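Local coordinates for protein putative oxidoreductase (Gluconobacter oxydans, PDB 3WJ7) that is an SDR-family reductase that probably carries out coenzyme-dependent oxidation and reduction of carbonyl substrates on a Rossmann-type domain, at residues Val44-Asp49 and Leu60-Leu65; Leu81-Ala86 and Asn108-Ala113; Asp14-Thr19 and His38-Leu43. One frame throughout, in Å; residues are numbered along the deposited sequence.

Interaction 1 of 3, residues Val44-Asp49 and Leu60-Leu65; sequences VRPTSD and LAVGDL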
ATOM      1  N   VAL A  44     -22.648 -15.839   2.656  1.00 58.76           N
ATOM      2  CA  VAL A  44     -21.857 -15.817   1.416  1.00 60.89           C
ATOM      3  C   VAL A  44     -21.917 -14.430   0.763  1.00 61.98           C
ATOM      4  O   VAL A  44     -22.868 -13.660   1.012  1.00 53.28           O
ATOM      5  CB  VAL A  44     -22.410 -16.808   0.389  1.00 62.32           C
ATOM      6  CG1 VAL A  44     -22.283 -18.244   0.892  1.00 60.26           C
ATOM      7  CG2 VAL A  44     -23.858 -16.448   0.050  1.00 64.28           C
ATOM      8  N   ARG A  45     -20.905 -14.134  -0.062  1.00 67.08           N
ATOM      9  CA  ARG A  45     -20.812 -12.877  -0.824  1.00 73.53           C
ATOM     10  C   ARG A  45     -21.733 -12.836  -2.066  1.00 75.76           C
ATOM     11  O   ARG A  45     -22.021 -13.886  -2.659  1.00 66.47           O
ATOM     12  CB  ARG A  45     -19.362 -12.622  -1.247  1.00 74.26           C
ATOM     13  CG  ARG A  45     -18.580 -11.664  -0.348  1.00 83.21           C
ATOM     14  CD  ARG A  45     -17.293 -11.186  -1.037  1.00 96.20           C
ATOM     15  NE  ARG A  45     -16.344 -10.511  -0.138  1.00 98.68           N
ATOM     16  CZ  ARG A  45     -15.427 -11.129   0.618  1.00 99.21           C
ATOM     17  NH1 ARG A  45     -15.317 -12.457   0.610  1.00 91.35           N
ATOM     18  NH2 ARG A  45     -14.617 -10.415   1.398  1.00 89.84           N
ATOM     19  N   PRO A  46     -22.206 -11.621  -2.455  1.00 84.82           N
ATOM     20  CA  PRO A  46     -22.911 -11.401  -3.743  1.00 90.17           C
ATOM     21  C   PRO A  46     -22.242 -12.119  -4.934  1.00 91.06           C
ATOM     22  O   PRO A  46     -22.929 -12.735  -5.758  1.00 85.93           O
ATOM     23  CB  PRO A  46     -22.852  -9.867  -3.929  1.00 92.92           C
ATOM     24  CG  PRO A  46     -22.536  -9.286  -2.574  1.00 88.79           C
ATOM     25  CD  PRO A  46     -22.240 -10.409  -1.606  1.00 88.95           C
ATOM     26  N   THR A  47     -20.910 -12.031  -4.999  1.00 97.94           N
ATOM     27  CA  THR A  47     -20.065 -12.778  -5.948  1.00 96.43           C
ATOM     28  C   THR A  47     -20.129 -14.310  -5.738  1.00 86.62           C
ATOM     29  O   THR A  47     -21.057 -14.959  -6.220  1.00 77.34           O
ATOM     30  CB  THR A  47     -18.601 -12.268  -5.890  1.00 97.48           C
ATOM     31  OG1 THR A  47     -18.210 -12.041  -4.523  1.00 89.30           O
ATOM     32  CG2 THR A  47     -18.461 -10.955  -6.673  1.00100.02           C
ATOM     33  N   SER A  48     -19.110 -14.855  -5.068  1.00 88.66           N
ATOM     34  CA  SER A  48     -19.109 -16.188  -4.408  1.00 93.39           C
ATOM     35  C   SER A  48     -19.528 -17.436  -5.196  1.00 88.79           C
ATOM     36  O   SER A  48     -20.432 -17.396  -6.023  1.00 88.37           O
ATOM     37  CB  SER A  48     -19.905 -16.139  -3.093  1.00 96.10           C
ATOM     38  OG  SER A  48     -21.290 -16.349  -3.332  1.00 97.44           O
ATOM     39  N   ASP A  49     -18.908 -18.562  -4.853  1.00 81.26           N
ATOM     40  CA  ASP A  49     -19.154 -19.812  -5.550  1.00 81.87           C
ATOM     41  C   ASP A  49     -19.540 -21.011  -4.639  1.00 86.26           C
ATOM     42  O   ASP A  49     -18.712 -21.534  -3.875  1.00 73.93           O
ATOM     43  CB  ASP A  49     -17.935 -20.141  -6.401  1.00 90.65           C
ATOM     44  CG  ASP A  49     -18.191 -21.271  -7.371  1.00 98.85           C
ATOM     45  OD1 ASP A  49     -18.291 -22.442  -6.921  1.00100.00           O
ATOM     46  OD2 ASP A  49     -18.276 -20.981  -8.587  1.00101.78           O
ATOM     47  N   LEU A  60     -29.049 -20.026   3.382  1.00 53.07           N
ATOM     48  CA  LEU A  60     -28.043 -19.155   2.851  1.00 56.94           C
ATOM     49  C   LEU A  60     -28.441 -17.720   3.087  1.00 56.85           C
ATOM     50  O   LEU A  60     -29.511 -17.300   2.686  1.00 63.49           O
ATOM     51  CB  LEU A  60     -27.832 -19.448   1.372  1.00 58.65           C
ATOM     52  CG  LEU A  60     -26.923 -20.666   1.249  1.00 61.16           C
ATOM     53  CD1 LEU A  60     -27.518 -21.708   0.310  1.00 71.31           C
ATOM     54  CD2 LEU A  60     -25.524 -20.240   0.826  1.00 60.08           C
ATOM     55  N   ALA A  61     -27.586 -16.979   3.776  1.00 56.57           N
ATOM     56  CA  ALA A  61     -27.729 -15.521   3.874  1.00 59.42           C
ATOM     57  C   ALA A  61     -26.651 -14.876   3.020  1.00 59.33           C
ATOM     58  O   ALA A  61     -25.500 -15.319   3.017  1.00 59.63           O
ATOM     59  CB  ALA A  61     -27.618 -15.044   5.325  1.00 57.22           C
ATOM     60  N   VAL A  62     -27.057 -13.849   2.283  1.00 61.86           N
ATOM     61  CA  VAL A  62     -26.176 -13.039   1.452  1.00 62.52           C
ATOM     62  C   VAL A  62     -25.881 -11.722   2.201  1.00 64.68           C
ATOM     63  O   VAL A  62     -26.777 -11.077   2.751  1.00 63.28           O
ATOM     64  CB  VAL A  62     -26.820 -12.767   0.066  1.00 62.70           C
ATOM     65  CG1 VAL A  62     -25.882 -11.971  -0.836  1.00 63.53           C
ATOM     66  CG2 VAL A  62     -27.197 -14.082  -0.605  1.00 60.24           C
ATOM     67  N   GLY A  63     -24.610 -11.340   2.220  1.00 68.60           N
ATOM     68  CA  GLY A  63     -24.138 -10.209   3.005  1.00 65.92           C
ATOM     69  C   GLY A  63     -22.666  -9.938   2.731  1.00 67.99           C
ATOM     70  O   GLY A  63     -22.017 -10.599   1.911  1.00 63.09           O
ATOM     71  N   ASP A  64     -22.136  -8.961   3.446  1.00 70.70           N
ATOM     72  CA  ASP A  64     -20.844  -8.416   3.143  1.00 67.87           C
ATOM     73  C   ASP A  64     -20.399  -7.675   4.386  1.00 66.83           C
ATOM     74  O   ASP A  64     -21.064  -6.738   4.814  1.00 66.17           O
ATOM     75  CB  ASP A  64     -21.016  -7.435   1.987  1.00 78.79           C
ATOM     76  CG  ASP A  64     -19.724  -7.129   1.283  1.00 85.41           C
ATOM     77  OD1 ASP A  64     -19.385  -5.932   1.220  1.00 83.82           O
ATOM     78  OD2 ASP A  64     -19.060  -8.076   0.794  1.00 88.37           O
ATOM     79  N   LEU A  65     -19.283  -8.112   4.954  1.00 62.55           N
ATOM     80  CA  LEU A  65     -18.761  -7.638   6.234  1.00 57.08           C
ATOM     81  C   LEU A  65     -18.504  -6.128   6.349  1.00 62.24           C
ATOM     82  O   LEU A  65     -18.654  -5.529   7.432  1.00 59.19           O
ATOM     83  CB  LEU A  65     -17.490  -8.419   6.547  1.00 55.88           C
ATOM     84  CG  LEU A  65     -17.652  -9.945   6.567  1.00 52.61           C
ATOM     85  CD1 LEU A  65     -16.504 -10.594   7.318  1.00 50.33           C
ATOM     86  CD2 LEU A  65     -18.960 -10.311   7.252  1.00 55.74           C
TER

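Interaction 2 of 3, residues Leu81-Ala86 and Asn108-Ala113; sequences LFHVAA and NLMLAA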
ATOM      1  N   LEU A  81     -22.094 -18.153  16.489  1.00 36.62           N
ATOM      2  CA  LEU A  81     -21.396 -17.644  15.360  1.00 33.36           C
ATOM      3  C   LEU A  81     -19.969 -18.211  15.328  1.00 32.77           C
ATOM      4  O   LEU A  81     -19.207 -18.118  16.308  1.00 30.68           O
ATOM      5  CB  LEU A  81     -21.369 -16.125  15.405  1.00 32.10           C
ATOM      6  CG  LEU A  81     -20.425 -15.525  14.354  1.00 33.18           C
ATOM      7  CD1 LEU A  81     -20.916 -15.818  12.928  1.00 33.63           C
ATOM      8  CD2 LEU A  81     -20.256 -14.032  14.562  1.00 32.99           C
ATOM      9  N   PHE A  82     -19.659 -18.825  14.186  1.00 33.47           N
ATOM     10  CA  PHE A  82     -18.305 -19.183  13.769  1.00 34.58           C
ATOM     11  C   PHE A  82     -17.842 -18.196  12.704  1.00 33.51           C
ATOM     12  O   PHE A  82     -18.356 -18.212  11.583  1.00 36.64           O
ATOM     13  CB  PHE A  82     -18.281 -20.592  13.190  1.00 31.54           C
ATOM     14  CG  PHE A  82     -18.456 -21.636  14.207  1.00 32.74           C
ATOM     15  CD1 PHE A  82     -17.357 -22.276  14.750  1.00 35.30           C
ATOM     16  CD2 PHE A  82     -19.735 -21.969  14.669  1.00 33.50           C
ATOM     17  CE1 PHE A  82     -17.520 -23.278  15.731  1.00 37.26           C
ATOM     18  CE2 PHE A  82     -19.902 -22.940  15.649  1.00 35.06           C
ATOM     19  CZ  PHE A  82     -18.801 -23.610  16.175  1.00 35.51           C
ATOM     20  N   HIS A  83     -16.886 -17.350  13.039  1.00 30.15           N
ATOM     21  CA  HIS A  83     -16.348 -16.405  12.062  1.00 31.61           C
ATOM     22  C   HIS A  83     -15.105 -17.000  11.462  1.00 31.09           C
ATOM     23  O   HIS A  83     -14.087 -17.023  12.106  1.00 31.21           O
ATOM     24  CB  HIS A  83     -15.980 -15.062  12.709  1.00 30.14           C
ATOM     25  CG  HIS A  83     -15.444 -14.059  11.729  1.00 35.42           C
ATOM     26  ND1 HIS A  83     -15.645 -14.170  10.364  1.00 34.77           N
ATOM     27  CD2 HIS A  83     -14.731 -12.919  11.913  1.00 34.27           C
ATOM     28  CE1 HIS A  83     -15.073 -13.150   9.757  1.00 33.12           C
ATOM     29  NE2 HIS A  83     -14.511 -12.380  10.675  1.00 33.94           N
ATOM     30  N   VAL A  84     -15.184 -17.500  10.249  1.00 32.04           N
ATOM     31  CA  VAL A  84     -13.975 -17.983   9.598  1.00 36.68           C
ATOM     32  C   VAL A  84     -13.603 -17.083   8.394  1.00 39.88           C
ATOM     33  O   VAL A  84     -14.451 -16.750   7.589  1.00 43.11           O
ATOM     34  CB  VAL A  84     -14.131 -19.437   9.126  1.00 35.24           C
ATOM     35  CG1 VAL A  84     -12.772 -19.963   8.641  1.00 33.36           C
ATOM     36  CG2 VAL A  84     -14.731 -20.318  10.230  1.00 30.02           C
ATOM     37  N   ALA A  85     -12.346 -16.666   8.291  1.00 48.70           N
ATOM     38  CA  ALA A  85     -11.878 -15.836   7.148  1.00 53.72           C
ATOM     39  C   ALA A  85     -12.293 -16.424   5.794  1.00 59.61           C
ATOM     40  O   ALA A  85     -12.167 -17.628   5.573  1.00 55.34           O
ATOM     41  CB  ALA A  85     -10.373 -15.684   7.208  1.00 54.58           C
ATOM     42  N   ALA A  86     -12.808 -15.578   4.897  1.00 75.16           N
ATOM     43  CA  ALA A  86     -13.291 -16.024   3.568  1.00 82.35           C
ATOM     44  C   ALA A  86     -12.198 -16.796   2.795  1.00 86.42           C
ATOM     45  O   ALA A  86     -12.417 -17.919   2.302  1.00 74.38           O
ATOM     46  CB  ALA A  86     -13.793 -14.828   2.755  1.00 83.49           C
ATOM     47  N   ASN A 108     -17.167  -5.110  12.351  1.00 34.99           N
ATOM     48  CA  ASN A 108     -18.586  -5.026  12.087  1.00 33.99           C
ATOM     49  C   ASN A 108     -19.308  -6.366  12.508  1.00 37.60           C
ATOM     50  O   ASN A 108     -20.354  -6.365  13.210  1.00 36.72           O
ATOM     51  CB  ASN A 108     -18.841  -4.635  10.621  1.00 35.13           C
ATOM     52  CG  ASN A 108     -18.304  -3.206  10.266  1.00 38.14           C
ATOM     53  OD1 ASN A 108     -18.143  -2.354  11.139  1.00 36.86           O
ATOM     54  ND2 ASN A 108     -18.031  -2.961   8.980  1.00 35.13           N
ATOM     55  N   LEU A 109     -18.747  -7.500  12.097  1.00 33.83           N
ATOM     56  CA  LEU A 109     -19.373  -8.737  12.378  1.00 33.65           C
ATOM     57  C   LEU A 109     -19.520  -8.909  13.900  1.00 35.08           C
ATOM     58  O   LEU A 109     -20.626  -9.230  14.393  1.00 35.39           O
ATOM     59  CB  LEU A 109     -18.585  -9.905  11.793  1.00 32.27           C
ATOM     60  CG  LEU A 109     -19.269 -11.249  12.055  1.00 32.41           C
ATOM     61  CD1 LEU A 109     -20.628 -11.290  11.357  1.00 31.43           C
ATOM     62  CD2 LEU A 109     -18.388 -12.395  11.576  1.00 34.09           C
ATOM     63  N   MET A 110     -18.422  -8.699  14.628  1.00 32.49           N
ATOM     64  CA  MET A 110     -18.429  -8.829  16.082  1.00 32.57           C
ATOM     65  C   MET A 110     -19.432  -7.884  16.779  1.00 33.39           C
ATOM     66  O   MET A 110     -20.195  -8.297  17.645  1.00 33.04           O
ATOM     67  CB  MET A 110     -17.021  -8.645  16.648  1.00 32.32           C
ATOM     68  CG  MET A 110     -16.010  -9.722  16.262  1.00 35.39           C
ATOM     69  SD  MET A 110     -16.477 -11.466  16.464  1.00 41.23           S
ATOM     70  CE  MET A 110     -16.714 -11.969  14.772  1.00 38.62           C
ATOM     71  N   LEU A 111     -19.429  -6.611  16.400  1.00 36.29           N
ATOM     72  CA  LEU A 111     -20.382  -5.679  16.947  1.00 37.73           C
ATOM     73  C   LEU A 111     -21.822  -6.066  16.581  1.00 40.35           C
ATOM     74  O   LEU A 111     -22.704  -5.999  17.431  1.00 40.52           O
ATOM     75  CB  LEU A 111     -20.066  -4.271  16.507  1.00 39.40           C
ATOM     76  CG  LEU A 111     -18.815  -3.534  17.026  1.00 41.14           C
ATOM     77  CD1 LEU A 111     -18.756  -2.117  16.437  1.00 41.71           C
ATOM     78  CD2 LEU A 111     -18.805  -3.465  18.540  1.00 40.39           C
ATOM     79  N   ALA A 112     -22.053  -6.496  15.340  1.00 40.43           N
ATOM     80  CA  ALA A 112     -23.402  -6.925  14.913  1.00 36.91           C
ATOM     81  C   ALA A 112     -23.930  -8.122  15.680  1.00 36.25           C
ATOM     82  O   ALA A 112     -25.108  -8.139  16.047  1.00 36.23           O
ATOM     83  CB  ALA A 112     -23.476  -7.168  13.403  1.00 33.03           C
ATOM     84  N   ALA A 113     -23.069  -9.105  15.938  1.00 39.01           N
ATOM     85  CA  ALA A 113     -23.444 -10.328  16.708  1.00 39.32           C
ATOM     86  C   ALA A 113     -23.757  -9.995  18.169  1.00 41.84           C
ATOM     87  O   ALA A 113     -24.594 -10.641  18.839  1.00 41.63           O
ATOM     88  CB  ALA A 113     -22.330 -11.346  16.663  1.00 39.00           C
TER

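Interaction 3 of 3, residues Asp14-Thr19 and His38-Leu43; sequences DVTLVT and HRLRLL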
ATOM      1  N   ASP A  14     -31.922 -21.097  17.518  1.00 71.36           N
ATOM      2  CA  ASP A  14     -31.195 -22.355  17.527  1.00 68.76           C
ATOM      3  C   ASP A  14     -30.303 -22.442  16.294  1.00 62.42           C
ATOM      4  O   ASP A  14     -29.839 -23.523  15.907  1.00 61.59           O
ATOM      5  CB  ASP A  14     -32.216 -23.494  17.504  1.00 72.68           C
ATOM      6  CG  ASP A  14     -33.497 -23.115  16.724  1.00 84.01           C
ATOM      7  OD1 ASP A  14     -33.388 -22.448  15.658  1.00 77.25           O
ATOM      8  OD2 ASP A  14     -34.619 -23.463  17.191  1.00 91.11           O
ATOM      9  N   VAL A  15     -30.068 -21.295  15.666  1.00 56.60           N
ATOM     10  CA  VAL A  15     -29.287 -21.264  14.429  1.00 51.25           C
ATOM     11  C   VAL A  15     -27.803 -21.017  14.714  1.00 48.65           C
ATOM     12  O   VAL A  15     -27.454 -20.199  15.565  1.00 48.59           O
ATOM     13  CB  VAL A  15     -29.822 -20.219  13.436  1.00 47.79           C
ATOM     14  CG1 VAL A  15     -28.995 -20.228  12.161  1.00 43.42           C
ATOM     15  CG2 VAL A  15     -31.283 -20.483  13.133  1.00 44.51           C
ATOM     16  N   THR A  16     -26.957 -21.786  14.025  1.00 46.95           N
ATOM     17  CA  THR A  16     -25.522 -21.586  13.977  1.00 41.97           C
ATOM     18  C   THR A  16     -25.163 -20.894  12.633  1.00 40.32           C
ATOM     19  O   THR A  16     -25.430 -21.419  11.545  1.00 36.86           O
ATOM     20  CB  THR A  16     -24.853 -22.941  14.190  1.00 42.35           C
ATOM     21  OG1 THR A  16     -25.147 -23.362  15.511  1.00 44.63           O
ATOM     22  CG2 THR A  16     -23.338 -22.886  14.061  1.00 47.99           C
ATOM     23  N   LEU A  17     -24.647 -19.670  12.717  1.00 39.27           N
ATOM     24  CA  LEU A  17     -24.173 -18.946  11.515  1.00 37.74           C
ATOM     25  C   LEU A  17     -22.674 -19.179  11.336  1.00 38.11           C
ATOM     26  O   LEU A  17     -21.910 -18.915  12.260  1.00 37.48           O
ATOM     27  CB  LEU A  17     -24.462 -17.439  11.616  1.00 36.07           C
ATOM     28  CG  LEU A  17     -23.891 -16.462  10.545  1.00 37.93           C
ATOM     29  CD1 LEU A  17     -24.550 -16.626   9.177  1.00 35.57           C
ATOM     30  CD2 LEU A  17     -24.047 -15.014  10.981  1.00 34.70           C
ATOM     31  N   VAL A  18     -22.245 -19.682  10.177  1.00 37.66           N
ATOM     32  CA  VAL A  18     -20.807 -19.721   9.873  1.00 36.38           C
ATOM     33  C   VAL A  18     -20.505 -18.826   8.705  1.00 36.88           C
ATOM     34  O   VAL A  18     -21.268 -18.802   7.769  1.00 43.46           O
ATOM     35  CB  VAL A  18     -20.191 -21.148   9.694  1.00 36.82           C
ATOM     36  CG1 VAL A  18     -21.186 -22.283   9.865  1.00 33.08           C
ATOM     37  CG2 VAL A  18     -19.366 -21.252   8.417  1.00 36.10           C
ATOM     38  N   THR A  19     -19.437 -18.040   8.780  1.00 35.62           N
ATOM     39  CA  THR A  19     -19.045 -17.190   7.658  1.00 35.40           C
ATOM     40  C   THR A  19     -17.857 -17.863   7.044  1.00 37.71           C
ATOM     41  O   THR A  19     -17.307 -18.764   7.666  1.00 43.52           O
ATOM     42  CB  THR A  19     -18.556 -15.814   8.101  1.00 34.30           C
ATOM     43  OG1 THR A  19     -17.333 -15.967   8.839  1.00 34.68           O
ATOM     44  CG2 THR A  19     -19.613 -15.115   8.932  1.00 33.07           C
ATOM     45  N   HIS A  38     -26.039 -29.138  14.200  1.00 54.58           N
ATOM     46  CA  HIS A  38     -26.466 -27.748  14.305  1.00 51.86           C
ATOM     47  C   HIS A  38     -27.358 -27.428  13.134  1.00 50.90           C
ATOM     48  O   HIS A  38     -27.246 -28.064  12.085  1.00 51.98           O
ATOM     49  CB  HIS A  38     -25.247 -26.833  14.255  1.00 50.93           C
ATOM     50  CG  HIS A  38     -24.387 -26.941  15.463  1.00 52.43           C
ATOM     51  ND1 HIS A  38     -24.086 -25.858  16.256  1.00 56.28           N
ATOM     52  CD2 HIS A  38     -23.808 -28.013  16.052  1.00 55.84           C
ATOM     53  CE1 HIS A  38     -23.340 -26.254  17.273  1.00 57.14           C
ATOM     54  NE2 HIS A  38     -23.162 -27.560  17.176  1.00 56.52           N
ATOM     55  N   ARG A  39     -28.230 -26.444  13.289  1.00 52.55           N
ATOM     56  CA  ARG A  39     -28.924 -25.900  12.130  1.00 54.62           C
ATOM     57  C   ARG A  39     -28.048 -24.788  11.559  1.00 51.38           C
ATOM     58  O   ARG A  39     -27.755 -23.793  12.233  1.00 50.71           O
ATOM     59  CB  ARG A  39     -30.326 -25.359  12.474  1.00 62.86           C
ATOM     60  CG  ARG A  39     -30.911 -25.816  13.800  1.00 79.28           C
ATOM     61  CD  ARG A  39     -32.376 -25.391  13.882  1.00105.21           C
ATOM     62  NE  ARG A  39     -33.113 -25.945  15.029  1.00118.78           N
ATOM     63  CZ  ARG A  39     -34.444 -25.925  15.160  1.00122.67           C
ATOM     64  NH1 ARG A  39     -35.212 -25.385  14.216  1.00121.17           N
ATOM     65  NH2 ARG A  39     -35.013 -26.448  16.239  1.00124.53           N
ATOM     66  N   LEU A  40     -27.641 -24.946  10.311  1.00 50.55           N
ATOM     67  CA  LEU A  40     -26.731 -23.993   9.695  1.00 48.29           C
ATOM     68  C   LEU A  40     -27.364 -22.874   8.852  1.00 45.80           C
ATOM     69  O   LEU A  40     -28.357 -23.059   8.141  1.00 44.69           O
ATOM     70  CB  LEU A  40     -25.681 -24.741   8.894  1.00 49.34           C
ATOM     71  CG  LEU A  40     -24.706 -25.677   9.627  1.00 50.12           C
ATOM     72  CD1 LEU A  40     -23.715 -26.225   8.615  1.00 51.77           C
ATOM     73  CD2 LEU A  40     -23.924 -25.000  10.748  1.00 52.45           C
ATOM     74  N   ARG A  41     -26.793 -21.687   8.986  1.00 43.34           N
ATOM     75  CA  ARG A  41     -26.981 -20.619   8.019  1.00 41.58           C
ATOM     76  C   ARG A  41     -25.563 -20.197   7.529  1.00 41.15           C
ATOM     77  O   ARG A  41     -24.627 -20.061   8.308  1.00 41.09           O
ATOM     78  CB  ARG A  41     -27.776 -19.451   8.632  1.00 41.28           C
ATOM     79  CG  ARG A  41     -28.009 -18.267   7.669  1.00 44.91           C
ATOM     80  CD  ARG A  41     -28.806 -17.110   8.297  1.00 42.48           C
ATOM     81  NE  ARG A  41     -30.086 -17.578   8.796  1.00 42.76           N
ATOM     82  CZ  ARG A  41     -30.785 -17.035   9.779  1.00 43.41           C
ATOM     83  NH1 ARG A  41     -30.351 -15.961  10.431  1.00 42.54           N
ATOM     84  NH2 ARG A  41     -31.928 -17.611  10.138  1.00 43.06           N
ATOM     85  N   LEU A  42     -25.386 -20.008   6.240  1.00 41.50           N
ATOM     86  CA  LEU A  42     -24.044 -19.768   5.729  1.00 42.00           C
ATOM     87  C   LEU A  42     -24.026 -18.380   5.122  1.00 46.38           C
ATOM     88  O   LEU A  42     -24.796 -18.111   4.230  1.00 57.59           O
ATOM     89  CB  LEU A  42     -23.674 -20.843   4.699  1.00 37.17           C
ATOM     90  CG  LEU A  42     -23.785 -22.307   5.187  1.00 36.05           C
ATOM     91  CD1 LEU A  42     -23.397 -23.303   4.117  1.00 37.08           C
ATOM     92  CD2 LEU A  42     -23.015 -22.615   6.460  1.00 34.89           C
ATOM     93  N   LEU A  43     -23.203 -17.476   5.629  1.00 46.81           N
ATOM     94  CA  LEU A  43     -23.105 -16.175   5.002  1.00 50.49           C
ATOM     95  C   LEU A  43     -22.196 -16.341   3.800  1.00 55.61           C
ATOM     96  O   LEU A  43     -21.140 -16.962   3.908  1.00 59.38           O
ATOM     97  CB  LEU A  43     -22.542 -15.128   5.957  1.00 44.81           C
ATOM     98  CG  LEU A  43     -22.489 -13.693   5.435  1.00 48.00           C
ATOM     99  CD1 LEU A  43     -23.838 -12.969   5.550  1.00 45.77           C
ATOM    100  CD2 LEU A  43     -21.399 -12.900   6.155  1.00 48.22           C
TER

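Interaction 1 of 3, residues Val44-Asp49 and Leu60-Leu65
Val44 and Val62 form a parallel beta bridge with their CA atoms 5.1 Å apart, and two backbone bonds flank it. Val44 N donates to Ala61 O at 2.9 Å, and Gly63 N donates to Val44 O at 3.1 Å. The two methyls of Val44 part company. Val44 CG1, anti to its own carbonyl carbon (chi1 -64°), meets Leu60 CD2 at 3.8 Å, while Val44 CG2 touches Val62 CG2 at 4.1 Å. Val62 has a second use for its branches: Val62 CG1 lies 4.0 Å from Pro46 CD, at the start of the loop. Pro46 CD also rests 3.5 Å from Gly63 O. Further along, the extended Arg45 chain runs past Asp64. Arg45 NE and Asp64 OD2 make a long salt bridge of 3.8 Å; the guanidinium and carboxylate planes are 71° apart and the pairing is loose, probably mainly electrostatic. Ser48 OG turns back to bond Arg45 O and so ties the loop to itself. Beyond the segments, Val44 also packs on Ile53 of the same loop. This is the C-terminal end of two neighbouring parallel strands, 39-44 and 59-62, where the loops leave the sheet of a Rossmann-type fold.

Interaction 2 of 3, residues Leu81-Ala86 and Asn108-Ala113
Leu109 CD2 sits over one face of the His83 ring, in a CH-pi contact 3.5 Å from the ring centroid and 17° off its normal. This contact joins strand 78-83 to helix 95-115, two elements of a beta-alpha-beta unit of the Rossmann-type fold, in which the helix runs antiparallel to the strand. The segment axes come within 10.7 Å at an angle of 174°. Met110 reaches the same histidine with its methyl. Its chain bends at chi2 and chi3 and carries Met110 CE to 3.6 Å from His83 CD2. Two residues back along the strand, Leu81 and Leu109 meet tip to tip, with Leu81 CD2 3.9 Å from Leu109 CG. Leu81 CD2 also rests 4.0 Å from Ala113 CB. The next shell fixes the ring. With CG anti to the backbone N (chi1 -179°), His83 extends toward the helix; ND1 is hydrogen-bonded to Thr19 OG1 and NE2 to Thr106 OG1. Replacing His83 with an alanine is likely to open a gap beside Leu109 CD2 and Met110 CE and leave the hydroxyls of Thr19 and Thr106 without these nitrogen partners. Tyr123 meets the ring too, and Ile121 touches Leu81, Met110 and Ala113. Within the helix, Ala113 N donates to Leu109 O at 2.9 Å.

Interaction 3 of 3, residues Asp14-Thr19 and His38-Leu43
Thr16 and His38 meet hydroxyl to ring edge: Thr16 OG1 lies in the plane of the imidazole, 2.8 Å from His38 ND1, in a hydrogen bond. OG1 is anti to the carbonyl carbon of Thr16 (chi1 -66°), which turns the hydroxyl to His38 and the methyl CG2 toward Leu40 CD2. Thr16 and Leu40 lie side by side and point the same way. So do Val18 and Leu42, with Val18 CG1 3.9 Å from Leu42 CD2. These four residues share one face of the sheet, and Leu33 of helix 24-35 covers Thr16, Val18 and Leu40. Leu17 and Arg41 occupy the other face. Leu17 CD1 reaches 4.1 Å from Leu43 CB. Arg41 presents a guanidinium face to Val15 CG1, and Arg41 CB also touches Val15 CG1 at 3.8 Å. The polar end of Arg41 bonds Lys76 O and Ala74 O and forms a salt bridge with Glu59. Asp14 and Arg39 behave differently. Their carboxylate and guanidinium planes stack, 8° apart, with Asp14 OD2 above the guanidinium, 3.2 Å from Arg39 NH2. No N-H points at that oxygen, so the attraction in this salt bridge is probably electrostatic, and as Arg39 is poorly ordered its exact placement is uncertain. Four backbone hydrogen bonds join the strands between these faces, among them Thr16 N to Arg39 O at 2.8 Å and Arg41 N to Thr16 O at 2.9 Å. Strands 15-18 and 39-44, linked through helix 24-35, form the first beta-alpha-beta unit of a Rossmann-type domain, which in this family generally binds NAD(P).

Overall arrangement
All three contacts reach the same sheet and lie on the same side of the chain's centre, their own centres about 12 to 14 Å apart. Along the chain interaction 3 closes first, then interaction 1, then interaction 2. Strand 15-18 stands between strands 39-44 and 78-83, and strand 59-62 pairs with the far edge of 39-44. Interactions 3 and 1 are thus successive strand pairings, joined where Ala61 N meets Leu42 O, while interaction 2 adds a helix to the neighbouring strand. Leu65 links all three, packing on Leu43 and His83 and accepting a bond from Asn108. Together they knit the N-terminal strands of the Rossmann-type sheet; in relatives the coenzyme binds at the C-terminal edge of such a sheet.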